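PDB 2A67: isochorismatase family protein, which is of unknown function but belongs to the isochorismatase family and probably acts as a hydrolase, as its relatives do. Local coordinates for residues N85-T90 with L125-L130; I156-G159 with T163-S166. All blocks are in the same frame, centred on the assembly; numbering follows the deposited sequence.

Both contacts involve strand 128-137 of the parallel sheet or its immediate neighbours, and their centres lie about 16 Å apart. Contact 1 brings the loop after strand 77-81 against the turn that leads from helix 111-125 into that strand; contact 2 pairs the end of helix 146-157 with the short strand 163-164 at the edge of this chain's sheet. Along the chain they follow in series, yet they touch through the sheet: Cys129 O and Thr163 N, 3.1 Å apart, probably form a hydrogen bond between neighbouring strands, and Leu130 CB packs 4.0 Å from Thr163 O. Helix 111-125 also borders both, through Met121 on Phe87 and through Val115 and Ile119 on Trp157.

Contact 1: N85-T90 with L125-L130; sequences NAFYQT and LGYTCL
Phe87 reaches out of the loop 85-90 and meets Leu125 and Tyr127, and everything that passes between the two segments is apolar. Leu125 CD1 makes a CH-pi contact over one face of the Phe87 ring, 3.9 Å from its centroid and 16° off the ring normal. The methyl is offset toward the rim, with Leu125 CD1 3.7 Å from Phe87 CD2. A branched leucine suits this place, since one methyl can lie on the ring while the rest of the side chain comes in from the opposite direction.

The aromatic pair is looser. Phe87 CE2 approaches Tyr127 CE2 to 3.8 Å; the planes are inclined by 21°, but the rings are displaced, with little overlap and centroids 5.9 Å from each other. Tyr127 has CG anti to its carbonyl carbon (chi1 -61°), which turns the ring toward the loop. Leu96 of helix 92-98 packs against both rings, and Met121 adds to the surroundings of Phe87.

Between the two partners of Phe87 the chain changes course from helix to strand. Gly126 ends helix 111-125 in a Schellman motif, and its positive phi suits glycine, because a side chain there would collide with the carbonyl oxygen before it. Strand 128-137 of the parallel sheet then begins.

Polar bonds shape the loop itself. Asn85 OD1 accepts from Phe87 N at 3.0 Å, an Asx turn that fits asparagine's short amide. The same residue starts a type I turn, closed by Tyr88 N on Asn85 O at 3.1 Å. Beyond it, Thr90 OG1 donates to Ala86 O at 2.6 Å and also bonds with Leu92 N at the start of helix 92-98.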
loop_
_atom_site.group_PDB
_atom_site.type_symbol
_atom_site.label_atom_id
_atom_site.label_comp_id
_atom_site.label_asym_id
_atom_site.label_seq_id
_atom_site.Cartn_x
_atom_site.Cartn_y
_atom_site.Cartn_z
ATOM N N ASN D 85 2.661 7.495 -4.406
ATOM C CA ASN D 85 1.175 7.620 -4.395
ATOM C C ASN D 85 0.595 8.684 -5.381
ATOM O O ASN D 85 0.809 9.888 -5.220
ATOM C CB ASN D 85 0.787 7.946 -2.951
ATOM C CG ASN D 85 -0.698 7.956 -2.703
ATOM O OD1 ASN D 85 -1.517 8.078 -3.637
ATOM N ND2 ASN D 85 -1.065 7.805 -1.436
ATOM N N ALA D 86 -0.193 8.248 -6.377
ATOM C CA ALA D 86 -0.625 9.144 -7.465
ATOM C C ALA D 86 -1.739 10.110 -7.051
ATOM O O ALA D 86 -2.093 11.020 -7.820
ATOM C CB ALA D 86 -1.068 8.293 -8.717
ATOM N N PHE D 87 -2.265 9.943 -5.830
ATOM C CA PHE D 87 -3.259 10.806 -5.238
ATOM C C PHE D 87 -2.597 11.821 -4.287
ATOM O O PHE D 87 -3.214 12.839 -4.008
ATOM C CB PHE D 87 -4.258 10.014 -4.366
ATOM C CG PHE D 87 -5.096 8.991 -5.145
ATOM C CD1 PHE D 87 -4.635 7.694 -5.299
ATOM C CD2 PHE D 87 -6.299 9.381 -5.763
ATOM C CE1 PHE D 87 -5.396 6.732 -6.083
ATOM C CE2 PHE D 87 -7.080 8.434 -6.531
ATOM C CZ PHE D 87 -6.618 7.125 -6.665
ATOM N N TYR D 88 -1.379 11.522 -3.796
ATOM C CA TYR D 88 -0.746 12.298 -2.733
ATOM C C TYR D 88 -0.336 13.647 -3.304
ATOM O O TYR D 88 0.567 13.708 -4.154
ATOM C CB TYR D 88 0.468 11.573 -2.147
ATOM C CG TYR D 88 1.109 12.302 -0.971
ATOM C CD1 TYR D 88 0.504 12.276 0.290
ATOM C CD2 TYR D 88 2.310 13.014 -1.107
ATOM C CE1 TYR D 88 1.042 12.911 1.366
ATOM C CE2 TYR D 88 2.879 13.669 0.010
ATOM C CZ TYR D 88 2.221 13.606 1.232
ATOM O OH TYR D 88 2.721 14.206 2.361
ATOM N N GLN D 89 -1.082 14.678 -2.891
ATOM C CA GLN D 89 -0.876 16.105 -3.284
ATOM C C GLN D 89 -1.062 16.356 -4.784
ATOM O O GLN D 89 -0.453 17.291 -5.339
ATOM C CB GLN D 89 0.523 16.627 -2.828
ATOM C CG GLN D 89 0.579 16.990 -1.345
ATOM C CD GLN D 89 2.005 17.255 -0.760
ATOM O OE1 GLN D 89 2.117 17.553 0.425
ATOM N NE2 GLN D 89 3.071 17.087 -1.563
ATOM N N THR D 90 -1.854 15.510 -5.464
ATOM C CA THR D 90 -2.142 15.688 -6.894
ATOM C C THR D 90 -3.609 16.074 -7.150
ATOM O O THR D 90 -4.430 16.164 -6.218
ATOM C CB THR D 90 -1.902 14.385 -7.671
ATOM O OG1 THR D 90 -2.940 13.446 -7.313
ATOM C CG2 THR D 90 -0.571 13.812 -7.336
ATOM N N LEU D 125 -9.829 4.663 -0.857
ATOM C CA LEU D 125 -10.690 5.816 -1.129
ATOM C C LEU D 125 -12.068 5.411 -1.675
ATOM O O LEU D 125 -12.974 6.232 -1.728
ATOM C CB LEU D 125 -10.016 6.762 -2.142
ATOM C CG LEU D 125 -8.732 7.397 -1.561
ATOM C CD1 LEU D 125 -7.970 8.092 -2.687
ATOM C CD2 LEU D 125 -9.098 8.335 -0.396
ATOM N N GLY D 126 -12.226 4.158 -2.078
ATOM C CA GLY D 126 -13.587 3.670 -2.424
ATOM C C GLY D 126 -13.688 3.394 -3.918
ATOM O O GLY D 126 -14.803 3.126 -4.418
ATOM N N TYR D 127 -12.577 3.418 -4.663
ATOM C CA TYR D 127 -12.653 3.080 -6.109
ATOM C C TYR D 127 -12.631 1.602 -6.280
ATOM O O TYR D 127 -12.016 0.880 -5.465
ATOM C CB TYR D 127 -11.527 3.688 -7.001
ATOM C CG TYR D 127 -11.520 5.186 -6.985
ATOM C CD1 TYR D 127 -12.360 5.919 -7.839
ATOM C CD2 TYR D 127 -10.689 5.891 -6.081
ATOM C CE1 TYR D 127 -12.389 7.303 -7.789
ATOM C CE2 TYR D 127 -10.662 7.323 -6.059
ATOM C CZ TYR D 127 -11.524 7.999 -6.917
ATOM O OH TYR D 127 -11.579 9.384 -6.943
ATOM N N THR D 128 -13.322 1.156 -7.340
ATOM C CA THR D 128 -13.275 -0.231 -7.791
ATOM C C THR D 128 -12.049 -0.444 -8.678
ATOM O O THR D 128 -11.909 0.223 -9.695
ATOM C CB THR D 128 -14.651 -0.632 -8.499
ATOM O OG1 THR D 128 -15.701 -0.442 -7.540
ATOM C CG2 THR D 128 -14.601 -2.077 -9.016
ATOM N N CYS D 129 -11.134 -1.333 -8.284
ATOM C CA CYS D 129 -9.875 -1.439 -9.034
ATOM C C CYS D 129 -9.839 -2.727 -9.829
ATOM O O CYS D 129 -10.355 -3.766 -9.355
ATOM C CB CYS D 129 -8.670 -1.349 -8.093
ATOM S SG CYS D 129 -8.691 0.265 -7.265
ATOM N N LEU D 130 -9.252 -2.617 -11.029
ATOM C CA LEU D 130 -9.093 -3.713 -12.003
ATOM C C LEU D 130 -7.656 -3.709 -12.512
ATOM O O LEU D 130 -7.015 -2.696 -12.476
ATOM C CB LEU D 130 -10.002 -3.482 -13.213
ATOM C CG LEU D 130 -11.506 -3.303 -12.889
ATOM C CD1 LEU D 130 -12.197 -2.876 -14.164
ATOM C CD2 LEU D 130 -12.146 -4.540 -12.258
#

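Contact 2: I156-G159 with T163-S166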
loop_
_atom_site.group_PDB
_atom_site.type_symbol
_atom_site.label_atom_id
_atom_site.label_comp_id
_atom_site.label_asym_id
_atom_site.label_seq_id
_atom_site.Cartn_x
_atom_site.Cartn_y
_atom_site.Cartn_z
ATOM N N ILE D 156 -0.748 -10.335 -3.640
ATOM C CA ILE D 156 -1.417 -9.540 -2.592
ATOM C C ILE D 156 -2.639 -8.767 -3.154
ATOM O O ILE D 156 -3.681 -8.688 -2.520
ATOM C CB ILE D 156 -0.460 -8.507 -1.981
ATOM C CG1 ILE D 156 0.719 -9.199 -1.250
ATOM C CG2 ILE D 156 -1.231 -7.564 -1.012
ATOM C CD1 ILE D 156 1.811 -8.184 -0.866
ATOM N N TRP D 157 -2.496 -8.170 -4.327
ATOM C CA TRP D 157 -3.558 -7.351 -4.879
ATOM C C TRP D 157 -4.799 -8.184 -5.300
ATOM O O TRP D 157 -5.917 -7.727 -5.120
ATOM C CB TRP D 157 -3.075 -6.610 -6.109
ATOM C CG TRP D 157 -1.790 -5.768 -5.877
ATOM C CD1 TRP D 157 -1.330 -5.180 -4.694
ATOM C CD2 TRP D 157 -0.893 -5.380 -6.895
ATOM N NE1 TRP D 157 -0.133 -4.498 -4.950
ATOM C CE2 TRP D 157 0.123 -4.565 -6.296
ATOM C CE3 TRP D 157 -0.837 -5.648 -8.275
ATOM C CZ2 TRP D 157 1.211 -4.053 -7.022
ATOM C CZ3 TRP D 157 0.233 -5.120 -9.022
ATOM C CH2 TRP D 157 1.269 -4.298 -8.361
ATOM N N ALA D 158 -4.580 -9.368 -5.831
ATOM C CA ALA D 158 -5.690 -10.179 -6.404
ATOM C C ALA D 158 -6.748 -10.403 -5.359
ATOM O O ALA D 158 -6.468 -10.960 -4.285
ATOM C CB ALA D 158 -5.165 -11.503 -6.914
ATOM N N GLY D 159 -7.955 -9.916 -5.633
ATOM C CA GLY D 159 -9.072 -10.204 -4.738
ATOM C C GLY D 159 -9.168 -9.223 -3.581
ATOM O O GLY D 159 -10.245 -8.688 -3.279
ATOM N N THR D 163 -9.529 -6.763 -9.046
ATOM C CA THR D 163 -9.800 -7.986 -9.768
ATOM C C THR D 163 -8.904 -8.005 -10.975
ATOM O O THR D 163 -8.913 -7.039 -11.736
ATOM C CB THR D 163 -11.286 -7.975 -10.296
ATOM O OG1 THR D 163 -12.198 -7.750 -9.211
ATOM C CG2 THR D 163 -11.643 -9.332 -10.999
ATOM N N PHE D 164 -8.225 -9.134 -11.224
ATOM C CA PHE D 164 -7.519 -9.311 -12.482
ATOM C C PHE D 164 -8.491 -9.638 -13.568
ATOM O O PHE D 164 -9.353 -10.473 -13.376
ATOM C CB PHE D 164 -6.457 -10.393 -12.380
ATOM C CG PHE D 164 -5.158 -9.848 -11.777
ATOM C CD1 PHE D 164 -4.207 -9.268 -12.588
ATOM C CD2 PHE D 164 -4.964 -9.894 -10.401
ATOM C CE1 PHE D 164 -3.014 -8.677 -12.014
ATOM C CE2 PHE D 164 -3.775 -9.362 -9.813
ATOM C CZ PHE D 164 -2.817 -8.784 -10.643
ATOM N N LEU D 165 -8.348 -8.944 -14.695
ATOM C CA LEU D 165 -9.216 -9.124 -15.822
ATOM C C LEU D 165 -8.881 -10.387 -16.611
ATOM O O LEU D 165 -7.732 -10.852 -16.615
ATOM C CB LEU D 165 -9.102 -7.876 -16.705
ATOM C CG LEU D 165 -9.666 -6.617 -16.014
ATOM C CD1 LEU D 165 -9.482 -5.415 -16.926
ATOM C CD2 LEU D 165 -11.136 -6.753 -15.606
ATOM N N SER D 166 -9.930 -10.963 -17.227
ATOM C CA SER D 166 -9.787 -11.960 -18.311
ATOM C C SER D 166 -9.532 -11.252 -19.657
ATOM O O SER D 166 -9.946 -10.072 -19.880
ATOM C CB SER D 166 -11.091 -12.848 -18.421
ATOM O OG SER D 166 -11.707 -13.174 -17.137
#
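Phe164 lays the edge of its ring against Ala158, with CD2 3.8 Å and CE2 3.9 Å from Ala158 CB. The CA of Ala158 also lies in the plane of that ring, 4.0 Å from Phe164 CE2, so the rim of the phenyl runs along the small residue. Alanine fits because a single methyl lets the broad ring come close to the backbone where helix 146-157 ends. With CG anti to the carbonyl carbon (chi1 -83°), the phenyl is carried across to the helix end.

Trp157 makes a lighter contact: Phe164 CZ approaches the edge of the indole at Trp157 CE3, 4.4 Å away. The buried indole also packs on helix 111-125, against Val115 and Ile119, and Asp116 OD2 accepts a hydrogen bond from its NE1. Met131 of strand 128-137 touches both aromatic residues.

Strand 128-137, helix 146-157 and strand 163-164 form a beta-alpha-beta unit, and this contact ties its helix end to its last strand. Since the touching atoms are all carbon, the match probably rests on shape and van der Waals contact, with some exclusion of water, rather than on directed bonds.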